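Local coordinates for cytoplasmic protein (Bacillus cereus, PDB 2O3L) that is of unknown function but belongs to the DUF1048 family and folds as a small, all-helical, left-handed superhelix, at residues P14-F19 / R58-I63; N26-F31 / D73-N78. All blocks are in the same frame, centred on the assembly; numbering follows the deposited sequence.

Contact 1 of 2, residues P14-F19 / R58-I63; sequences PEDYQF and RQVLDI. With GOL (glycerol), chain C.
Val60 covers one face of the Tyr17 ring. The valine CB lies almost exactly over the ring centre, 3.5 Å from the centroid and 3° off the normal, a CH-pi contact. At the edge, in the ring plane, sit Arg58 O and the glycerol oxygen O1, and Ile63 CD1 lies near the plane as well. The contact belongs to the left-handed superhelix of this chain, the DUF1048 part of a slightly longer protein. It joins the first turn of helix 15-31 to the short helix 60-64 and the residues just before it. Phe50 of helix 36-56 meets the Tyr17 ring edge-to-face and also touches Val60 and Ile63.

With CG2 anti to its backbone N, Val60 sets that methyl over the ring face, 3.6 Å from Tyr17 CD2. Val60 CG1 turns to the backbone of helix 15-31, 3.7 Å from Asp16 O. The phenol end of the ring is fixed by a hydrogen bond from Tyr17 OH to Arg58 O, 2.6 Å long. The hydroxyl comes from well above the carbonyl plane, 60° out of it. This bond ties the residues just before helix 60-64 to the buried tyrosine. Ile63 CD1 closes on the same end of the ring, 3.7 Å from Tyr17 CE2, with the two side chains nearly at right angles.

A glycerol, probably from the crystallisation liquor, sits beside the ring edge and hydrogen-bonds to Ala54 O; its bond from O2 to Arg58 O is weak. Further from the ring, Arg58 grips Asp62 side-on in a salt bridge, with NE and NH2 both directed at OD2. On the helix 15-31 side, glycerol O1 donates a hydrogen bond of 2.9 Å to Asp16 OD1.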
ATOM      1  N   PRO A  14       4.933  11.531  -4.113  1.00 40.17           N
ATOM      2  CA  PRO A  14       4.146  12.768  -3.995  1.00 41.56           C
ATOM      3  C   PRO A  14       3.197  12.664  -2.794  1.00 42.77           C
ATOM      4  O   PRO A  14       2.833  11.543  -2.397  1.00 40.12           O
ATOM      5  CB  PRO A  14       3.376  12.814  -5.309  1.00 41.61           C
ATOM      6  CG  PRO A  14       4.230  11.980  -6.289  1.00 42.90           C
ATOM      7  CD  PRO A  14       4.793  10.899  -5.445  1.00 42.51           C
ATOM      8  N   GLU A  15       2.817  13.808  -2.235  1.00 38.28           N
ATOM      9  CA  GLU A  15       2.014  13.857  -1.017  1.00 42.17           C
ATOM     10  C   GLU A  15       0.691  13.058  -1.131  1.00 42.64           C
ATOM     11  O   GLU A  15       0.293  12.388  -0.179  1.00 43.47           O
ATOM     12  CB  GLU A  15       1.738  15.317  -0.572  1.00 40.98           C
ATOM     13  N   ASP A  16       0.029  13.101  -2.283  1.00 42.31           N
ATOM     14  CA  ASP A  16      -1.218  12.368  -2.402  0.50 43.08           C
ATOM     15  C   ASP A  16      -0.994  10.854  -2.335  1.00 42.95           C
ATOM     16  O   ASP A  16      -1.800  10.143  -1.731  1.00 40.76           O
ATOM     17  CB  ASP A  16      -2.065  12.797  -3.609  0.50 42.20           C
ATOM     18  CG  ASP A  16      -1.346  12.711  -4.947  0.50 48.54           C
ATOM     19  OD1 ASP A  16      -0.208  12.196  -5.067  0.50 46.34           O
ATOM     20  OD2 ASP A  16      -1.974  13.179  -5.923  0.50 51.50           O
ATOM     21  N   TYR A  17       0.108  10.370  -2.921  1.00 41.09           N
ATOM     22  CA  TYR A  17       0.493   8.974  -2.806  1.00 39.81           C
ATOM     23  C   TYR A  17       0.775   8.616  -1.343  1.00 38.87           C
ATOM     24  O   TYR A  17       0.431   7.524  -0.866  1.00 40.29           O
ATOM     25  CB  TYR A  17       1.735   8.665  -3.655  1.00 38.62           C
ATOM     26  CG  TYR A  17       1.467   8.264  -5.080  1.00 40.73           C
ATOM     27  CD1 TYR A  17       1.284   9.237  -6.090  1.00 41.34           C
ATOM     28  CD2 TYR A  17       1.417   6.902  -5.450  1.00 41.96           C
ATOM     29  CE1 TYR A  17       1.036   8.860  -7.424  1.00 36.69           C
ATOM     30  CE2 TYR A  17       1.166   6.505  -6.784  1.00 43.70           C
ATOM     31  CZ  TYR A  17       0.977   7.492  -7.756  1.00 45.19           C
ATOM     32  OH  TYR A  17       0.741   7.127  -9.033  1.00 43.02           O
ATOM     33  N   GLN A  18       1.427   9.521  -0.639  1.00 40.24           N
ATOM     34  CA  GLN A  18       1.709   9.317   0.766  1.00 41.54           C
ATOM     35  C   GLN A  18       0.449   9.175   1.593  1.00 42.44           C
ATOM     36  O   GLN A  18       0.412   8.314   2.472  1.00 40.14           O
ATOM     37  CB  GLN A  18       2.566  10.433   1.335  1.00 42.02           C
ATOM     38  CG  GLN A  18       3.964  10.470   0.680  1.00 40.29           C
ATOM     39  CD  GLN A  18       4.840  11.523   1.315  1.00 49.24           C
ATOM     40  OE1 GLN A  18       4.917  11.599   2.525  1.00 43.74           O
ATOM     41  NE2 GLN A  18       5.480  12.356   0.497  1.00 43.76           N
ATOM     42  N   PHE A  19      -0.571  10.000   1.322  1.00 38.73           N
ATOM     43  CA  PHE A  19      -1.759  10.014   2.177  1.00 37.19           C
ATOM     44  C   PHE A  19      -2.533   8.728   1.943  1.00 36.29           C
ATOM     45  O   PHE A  19      -3.027   8.070   2.883  1.00 36.72           O
ATOM     46  CB  PHE A  19      -2.612  11.239   1.878  1.00 40.15           C
ATOM     47  CG  PHE A  19      -3.774  11.402   2.800  1.00 41.96           C
ATOM     48  CD1 PHE A  19      -3.578  11.783   4.116  1.00 47.89           C
ATOM     49  CD2 PHE A  19      -5.073  11.178   2.350  1.00 53.24           C
ATOM     50  CE1 PHE A  19      -4.662  11.943   5.002  1.00 50.40           C
ATOM     51  CE2 PHE A  19      -6.165  11.312   3.215  1.00 48.56           C
ATOM     52  CZ  PHE A  19      -5.954  11.719   4.554  1.00 51.55           C
ATOM     53  N   ARG A  58       1.264   8.613 -13.207  1.00 38.96           N
ATOM     54  CA  ARG A  58      -0.145   8.394 -12.944  1.00 38.21           C
ATOM     55  C   ARG A  58      -0.518   8.984 -11.611  1.00 40.41           C
ATOM     56  O   ARG A  58       0.297   9.111 -10.708  1.00 40.54           O
ATOM     57  CB  ARG A  58      -0.512   6.902 -12.926  1.00 40.72           C
ATOM     58  CG  ARG A  58      -0.150   6.153 -14.137  1.00 39.11           C
ATOM     59  CD  ARG A  58      -1.037   6.560 -15.319  1.00 34.43           C
ATOM     60  NE  ARG A  58      -2.456   6.341 -15.107  1.00 36.14           N
ATOM     61  CZ  ARG A  58      -3.099   5.205 -15.427  1.00 40.41           C
ATOM     62  NH1 ARG A  58      -2.451   4.148 -15.934  1.00 36.97           N
ATOM     63  NH2 ARG A  58      -4.389   5.111 -15.219  1.00 41.77           N
ATOM     64  N   GLN A  59      -1.798   9.253 -11.466  1.00 41.73           N
ATOM     65  CA  GLN A  59      -2.322   9.735 -10.199  0.50 43.86           C
ATOM     66  C   GLN A  59      -2.669   8.527  -9.303  1.00 43.03           C
ATOM     67  O   GLN A  59      -3.155   7.503  -9.784  1.00 41.01           O
ATOM     68  CB  GLN A  59      -3.555  10.622 -10.453  0.50 43.84           C
ATOM     69  CG  GLN A  59      -3.234  11.954 -11.182  0.50 52.21           C
ATOM     70  CD  GLN A  59      -2.536  12.973 -10.297  0.50 50.86           C
ATOM     71  OE1 GLN A  59      -2.690  12.965  -9.080  0.50 67.13           O
ATOM     72  NE2 GLN A  59      -1.768  13.851 -10.907  0.50 56.36           N
ATOM     73  N   VAL A  60      -2.444   8.663  -7.988  1.00 42.52           N
ATOM     74  CA  VAL A  60      -2.645   7.553  -7.092  1.00 40.90           C
ATOM     75  C   VAL A  60      -4.041   6.943  -7.160  1.00 41.63           C
ATOM     76  O   VAL A  60      -4.176   5.725  -7.165  1.00 44.62           O
ATOM     77  CB  VAL A  60      -2.188   7.841  -5.623  1.00 43.39           C
ATOM     78  CG1 VAL A  60      -3.102   8.836  -4.939  1.00 40.96           C
ATOM     79  CG2 VAL A  60      -2.107   6.507  -4.853  1.00 45.57           C
ATOM     80  N   LEU A  61      -5.074   7.761  -7.293  1.00 41.84           N
ATOM     81  CA  LEU A  61      -6.433   7.225  -7.334  1.00 40.07           C
ATOM     82  C   LEU A  61      -6.797   6.483  -8.595  1.00 37.22           C
ATOM     83  O   LEU A  61      -7.841   5.803  -8.622  1.00 38.06           O
ATOM     84  CB  LEU A  61      -7.473   8.302  -7.024  1.00 40.07           C
ATOM     85  CG  LEU A  61      -7.377   8.868  -5.580  1.00 45.81           C
ATOM     86  CD1 LEU A  61      -8.471   9.946  -5.423  1.00 47.48           C
ATOM     87  CD2 LEU A  61      -7.469   7.839  -4.408  1.00 40.03           C
ATOM     88  N   ASP A  62      -6.006   6.638  -9.646  1.00 38.82           N
ATOM     89  CA  ASP A  62      -6.074   5.736 -10.827  1.00 42.47           C
ATOM     90  C   ASP A  62      -5.707   4.289 -10.412  1.00 40.17           C
ATOM     91  O   ASP A  62      -6.182   3.310 -10.989  1.00 39.67           O
ATOM     92  CB  ASP A  62      -5.072   6.143 -11.944  1.00 44.27           C
ATOM     93  CG  ASP A  62      -5.382   7.516 -12.628  1.00 53.08           C
ATOM     94  OD1 ASP A  62      -6.312   8.204 -12.211  1.00 48.24           O
ATOM     95  OD2 ASP A  62      -4.668   7.892 -13.606  1.00 56.63           O
ATOM     96  N   ILE A  63      -4.770   4.181  -9.485  1.00 38.54           N
ATOM     97  CA  ILE A  63      -4.313   2.889  -9.019  1.00 40.55           C
ATOM     98  C   ILE A  63      -5.356   2.259  -8.085  1.00 38.11           C
ATOM     99  O   ILE A  63      -5.793   1.156  -8.316  1.00 36.47           O
ATOM    100  CB  ILE A  63      -2.923   2.998  -8.338  1.00 41.26           C
ATOM    101  CG1 ILE A  63      -1.952   3.707  -9.290  1.00 40.13           C
ATOM    102  CG2 ILE A  63      -2.435   1.572  -7.885  1.00 42.90           C
ATOM    103  CD1 ILE A  63      -0.558   3.830  -8.764  1.00 45.12           C
TER
HETATM  104  C1  GOL C   2       1.597  13.184  -8.721  1.00 71.00           C
HETATM  105  O1  GOL C   2       0.701  12.506  -7.851  1.00 56.68           O
HETATM  106  C2  GOL C   2       1.759  12.549 -10.119  1.00 67.14           C
HETATM  107  O2  GOL C   2       0.497  12.270 -10.670  1.00 79.33           O
HETATM  108  C3  GOL C   2       2.612  11.281 -10.151  1.00 60.27           C
HETATM  109  O3  GOL C   2       3.983  11.576 -10.414  1.00 58.23           O

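Contact 2 of 2, residues N26-F31 / D73-N78; sequences NYMWNF and DELVAN
Tyr27 and Asp73 meet because both side chains leave their helices with CG anti to the backbone N, at chi1 -179° for the tyrosine and -168° for the aspartate. The phenol thereby reaches across to the carboxylate. Met28, a selenomethionine here, runs extended alongside Val76 before bending about its CG-SE bond. This is a helix-helix crossing within the left-handed superhelix. The C-terminal end of helix 15-31 packs on helix 68-82; the axes of segments 26-31 and 73-78 approach to 9.9 Å and cross at -57°.

The apolar part centres on Val76. Its CG1 lies 3.6 Å from Met28 CG, and the two side chains slide past each other in opposite directions. The same methyl stands near the plane of the Tyr27 ring, at its edge, but only loosely. Equally loose is the contact of Met28 SE with Leu75 CD2, 4.5 Å. Helix 36-56 closes the inner side: Met39 touches both Met28 and Val76, and Ile42 touches Leu75.

Within helix 15-31, Phe31 lies over one face of the Tyr27 ring, with its CD2 3.4 Å above the plane and over the centre. Ala69 and Ala72 of helix 68-82 also touch this tyrosine. The ring is therefore held by its own helix and by the facing one. The polar link lies at the outer side of the contact, where ring and carboxylate planes are steeply inclined. There Tyr27 OH donates a 3.0 Å hydrogen bond to Asp73 OD1, from above the carboxylate plane.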
ATOM      1  N   ASN A  26      -3.252   1.933   7.516  1.00 37.79           N
ATOM      2  CA  ASN A  26      -4.142   1.942   8.652  1.00 37.78           C
ATOM      3  C   ASN A  26      -5.315   0.972   8.455  1.00 35.72           C
ATOM      4  O   ASN A  26      -5.737   0.287   9.402  1.00 35.29           O
ATOM      5  CB  ASN A  26      -4.627   3.358   8.959  1.00 37.52           C
ATOM      6  CG  ASN A  26      -3.594   4.160   9.732  1.00 48.87           C
ATOM      7  OD1 ASN A  26      -3.400   3.946  10.938  1.00 57.13           O
ATOM      8  ND2 ASN A  26      -2.906   5.068   9.044  1.00 44.75           N
ATOM      9  N   TYR A  27      -5.860   0.933   7.252  1.00 35.09           N
ATOM     10  CA  TYR A  27      -7.000   0.053   6.996  1.00 34.68           C
ATOM     11  C   TYR A  27      -6.577  -1.418   7.301  1.00 34.41           C
ATOM     12  O   TYR A  27      -7.271  -2.173   7.983  1.00 34.40           O
ATOM     13  CB  TYR A  27      -7.512   0.205   5.577  1.00 33.76           C
ATOM     14  CG  TYR A  27      -8.707  -0.684   5.309  1.00 32.48           C
ATOM     15  CD1 TYR A  27      -8.545  -2.047   4.991  1.00 37.74           C
ATOM     16  CD2 TYR A  27      -9.979  -0.183   5.364  1.00 36.20           C
ATOM     17  CE1 TYR A  27      -9.651  -2.861   4.735  1.00 32.73           C
ATOM     18  CE2 TYR A  27     -11.100  -0.984   5.122  1.00 39.99           C
ATOM     19  CZ  TYR A  27     -10.930  -2.313   4.822  1.00 36.35           C
ATOM     20  OH  TYR A  27     -12.037  -3.066   4.613  1.00 38.63           O
HETATM   21  N   MSE A  28      -5.392  -1.779   6.847  1.00 36.00           N
HETATM   22  CA  MSE A  28      -4.891  -3.146   7.006  1.00 40.83           C
HETATM   23  C   MSE A  28      -4.633  -3.491   8.475  1.00 37.43           C
HETATM   24  O   MSE A  28      -4.976  -4.563   8.934  1.00 36.66           O
HETATM   25  CB  MSE A  28      -3.618  -3.315   6.166  1.00 37.15           C
HETATM   26  CG  MSE A  28      -3.970  -3.276   4.697  1.00 45.80           C
HETATM   27 SE   MSE A  28      -2.439  -3.621   3.556  0.70 51.50          SE
HETATM   28  CE  MSE A  28      -1.778  -5.163   4.411  1.00 51.65           C
ATOM     29  N   TRP A  29      -4.088  -2.545   9.221  1.00 38.07           N
ATOM     30  CA  TRP A  29      -3.895  -2.733  10.648  1.00 38.25           C
ATOM     31  C   TRP A  29      -5.240  -2.774  11.413  1.00 36.94           C
ATOM     32  O   TRP A  29      -5.377  -3.463  12.424  1.00 36.84           O
ATOM     33  CB  TRP A  29      -3.065  -1.584  11.178  1.00 43.40           C
ATOM     34  CG  TRP A  29      -1.584  -1.660  10.901  1.00 47.19           C
ATOM     35  CD1 TRP A  29      -0.838  -2.770  10.679  1.00 51.99           C
ATOM     36  CD2 TRP A  29      -0.679  -0.562  10.900  1.00 45.27           C
ATOM     37  NE1 TRP A  29       0.483  -2.429  10.502  1.00 59.03           N
ATOM     38  CE2 TRP A  29       0.603  -1.072  10.647  1.00 53.60           C
ATOM     39  CE3 TRP A  29      -0.841   0.820  11.041  1.00 59.65           C
ATOM     40  CZ2 TRP A  29       1.733  -0.249  10.550  1.00 58.25           C
ATOM     41  CZ3 TRP A  29       0.285   1.642  10.947  1.00 61.32           C
ATOM     42  CH2 TRP A  29       1.556   1.098  10.726  1.00 54.66           C
ATOM     43  N   ASN A  30      -6.219  -2.029  10.914  1.00 33.74           N
ATOM     44  CA  ASN A  30      -7.536  -2.036  11.483  1.00 32.11           C
ATOM     45  C   ASN A  30      -8.257  -3.339  11.230  1.00 30.87           C
ATOM     46  O   ASN A  30      -8.978  -3.801  12.088  1.00 28.32           O
ATOM     47  CB  ASN A  30      -8.353  -0.893  10.899  1.00 34.42           C
ATOM     48  CG  ASN A  30      -7.971   0.485  11.490  1.00 31.82           C
ATOM     49  OD1 ASN A  30      -7.335   0.556  12.539  1.00 32.68           O
ATOM     50  ND2 ASN A  30      -8.367   1.564  10.809  1.00 29.69           N
ATOM     51  N   PHE A  31      -8.122  -3.896  10.035  1.00 34.50           N
ATOM     52  CA  PHE A  31      -8.985  -5.006   9.633  1.00 39.48           C
ATOM     53  C   PHE A  31      -8.268  -6.320   9.369  1.00 43.12           C
ATOM     54  O   PHE A  31      -8.930  -7.324   9.264  1.00 45.18           O
ATOM     55  CB  PHE A  31      -9.769  -4.639   8.388  1.00 39.79           C
ATOM     56  CG  PHE A  31     -10.807  -3.573   8.621  1.00 33.34           C
ATOM     57  CD1 PHE A  31     -12.058  -3.909   9.087  1.00 34.88           C
ATOM     58  CD2 PHE A  31     -10.530  -2.252   8.355  1.00 34.46           C
ATOM     59  CE1 PHE A  31     -12.999  -2.936   9.283  1.00 33.30           C
ATOM     60  CE2 PHE A  31     -11.486  -1.278   8.529  1.00 33.40           C
ATOM     61  CZ  PHE A  31     -12.703  -1.616   8.999  1.00 36.51           C
ATOM     62  N   ASP A  73      -9.255  -3.587   1.128  1.00 42.68           N
ATOM     63  CA  ASP A  73     -10.002  -4.731   1.542  1.00 44.74           C
ATOM     64  C   ASP A  73      -9.677  -5.873   0.600  1.00 45.16           C
ATOM     65  O   ASP A  73      -9.463  -6.986   1.044  1.00 44.55           O
ATOM     66  CB  ASP A  73     -11.493  -4.409   1.552  1.00 47.00           C
ATOM     67  CG  ASP A  73     -12.296  -5.445   2.235  1.00 51.16           C
ATOM     68  OD1 ASP A  73     -11.977  -5.760   3.398  1.00 63.99           O
ATOM     69  OD2 ASP A  73     -13.256  -5.934   1.622  1.00 60.07           O
ATOM     70  N   GLU A  74      -9.585  -5.589  -0.690  1.00 44.46           N
ATOM     71  CA  GLU A  74      -9.250  -6.611  -1.671  1.00 46.65           C
ATOM     72  C   GLU A  74      -7.764  -6.970  -1.636  1.00 51.30           C
ATOM     73  O   GLU A  74      -7.345  -7.996  -2.131  1.00 56.43           O
ATOM     74  CB  GLU A  74      -9.596  -6.125  -3.068  1.00 46.99           C
ATOM     75  CG  GLU A  74      -9.773  -7.246  -4.062  1.00 57.71           C
ATOM     76  CD  GLU A  74     -10.078  -6.740  -5.455  1.00 70.97           C
ATOM     77  OE1 GLU A  74     -10.537  -5.577  -5.580  1.00 76.65           O
ATOM     78  OE2 GLU A  74      -9.842  -7.510  -6.425  1.00 77.80           O
ATOM     79  N   LEU A  75      -6.959  -6.087  -1.102  1.00 51.32           N
ATOM     80  CA  LEU A  75      -5.558  -6.346  -0.894  1.00 54.73           C
ATOM     81  C   LEU A  75      -5.401  -7.263   0.352  1.00 54.91           C
ATOM     82  O   LEU A  75      -4.718  -8.251   0.296  1.00 53.32           O
ATOM     83  CB  LEU A  75      -4.859  -4.989  -0.729  1.00 51.46           C
ATOM     84  CG  LEU A  75      -3.424  -4.760  -1.129  1.00 55.39           C
ATOM     85  CD1 LEU A  75      -3.110  -5.122  -2.569  1.00 49.75           C
ATOM     86  CD2 LEU A  75      -3.113  -3.307  -0.859  1.00 51.76           C
ATOM     87  N   VAL A  76      -6.062  -6.961   1.465  1.00 59.51           N
ATOM     88  CA  VAL A  76      -6.003  -7.864   2.606  1.00 61.95           C
ATOM     89  C   VAL A  76      -6.627  -9.213   2.284  1.00 64.08           C
ATOM     90  O   VAL A  76      -6.312 -10.175   2.952  1.00 64.76           O
ATOM     91  CB  VAL A  76      -6.676  -7.319   3.950  1.00 64.09           C
ATOM     92  CG1 VAL A  76      -6.370  -5.872   4.189  1.00 64.73           C
ATOM     93  CG2 VAL A  76      -8.200  -7.564   4.017  1.00 68.73           C
ATOM     94  N   ALA A  77      -7.528  -9.287   1.303  1.00 66.21           N
ATOM     95  CA  ALA A  77      -8.194 -10.560   0.971  1.00 67.87           C
ATOM     96  C   ALA A  77      -7.296 -11.401   0.086  1.00 68.05           C
ATOM     97  O   ALA A  77      -7.117 -12.575   0.326  1.00 67.41           O
ATOM     98  CB  ALA A  77      -9.557 -10.321   0.301  1.00 67.09           C
ATOM     99  N   ASN A  78      -6.714 -10.773  -0.922  1.00 71.08           N
ATOM    100  CA  ASN A  78      -5.763 -11.437  -1.818  1.00 73.68           C
ATOM    101  C   ASN A  78      -4.392 -11.546  -1.142  1.00 75.57           C
ATOM    102  O   ASN A  78      -3.445 -12.065  -1.740  1.00 76.80           O
ATOM    103  CB  ASN A  78      -5.617 -10.674  -3.151  1.00 73.74           C
ATOM    104  CG  ASN A  78      -6.957 -10.466  -3.885  1.00 77.47           C
ATOM    105  OD1 ASN A  78      -6.984 -10.044  -5.042  1.00 80.25           O
ATOM    106  ND2 ASN A  78      -8.064 -10.755  -3.208  1.00 76.33           N
TER

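How the contacts relate
Both contacts use helix 15-31, contact 1 at its beginning and contact 2 at its end. Their centres are 18 Å apart, on opposite sides of the chain's centre, and they do not touch. The partners, helices 60-64 and 68-82, follow each other in the chain, so the C-terminal part is held to one helix at two places. Helix 36-56 backs both. Contact 1 is partly buried, and its tyrosine hydroxyl donates to a backbone carbonyl. Contact 2 is a surface contact, and its tyrosine donates to a carboxylate. An aliphatic residue faces the ring in contact 1; in contact 2 valine packs mainly on selenomethionine.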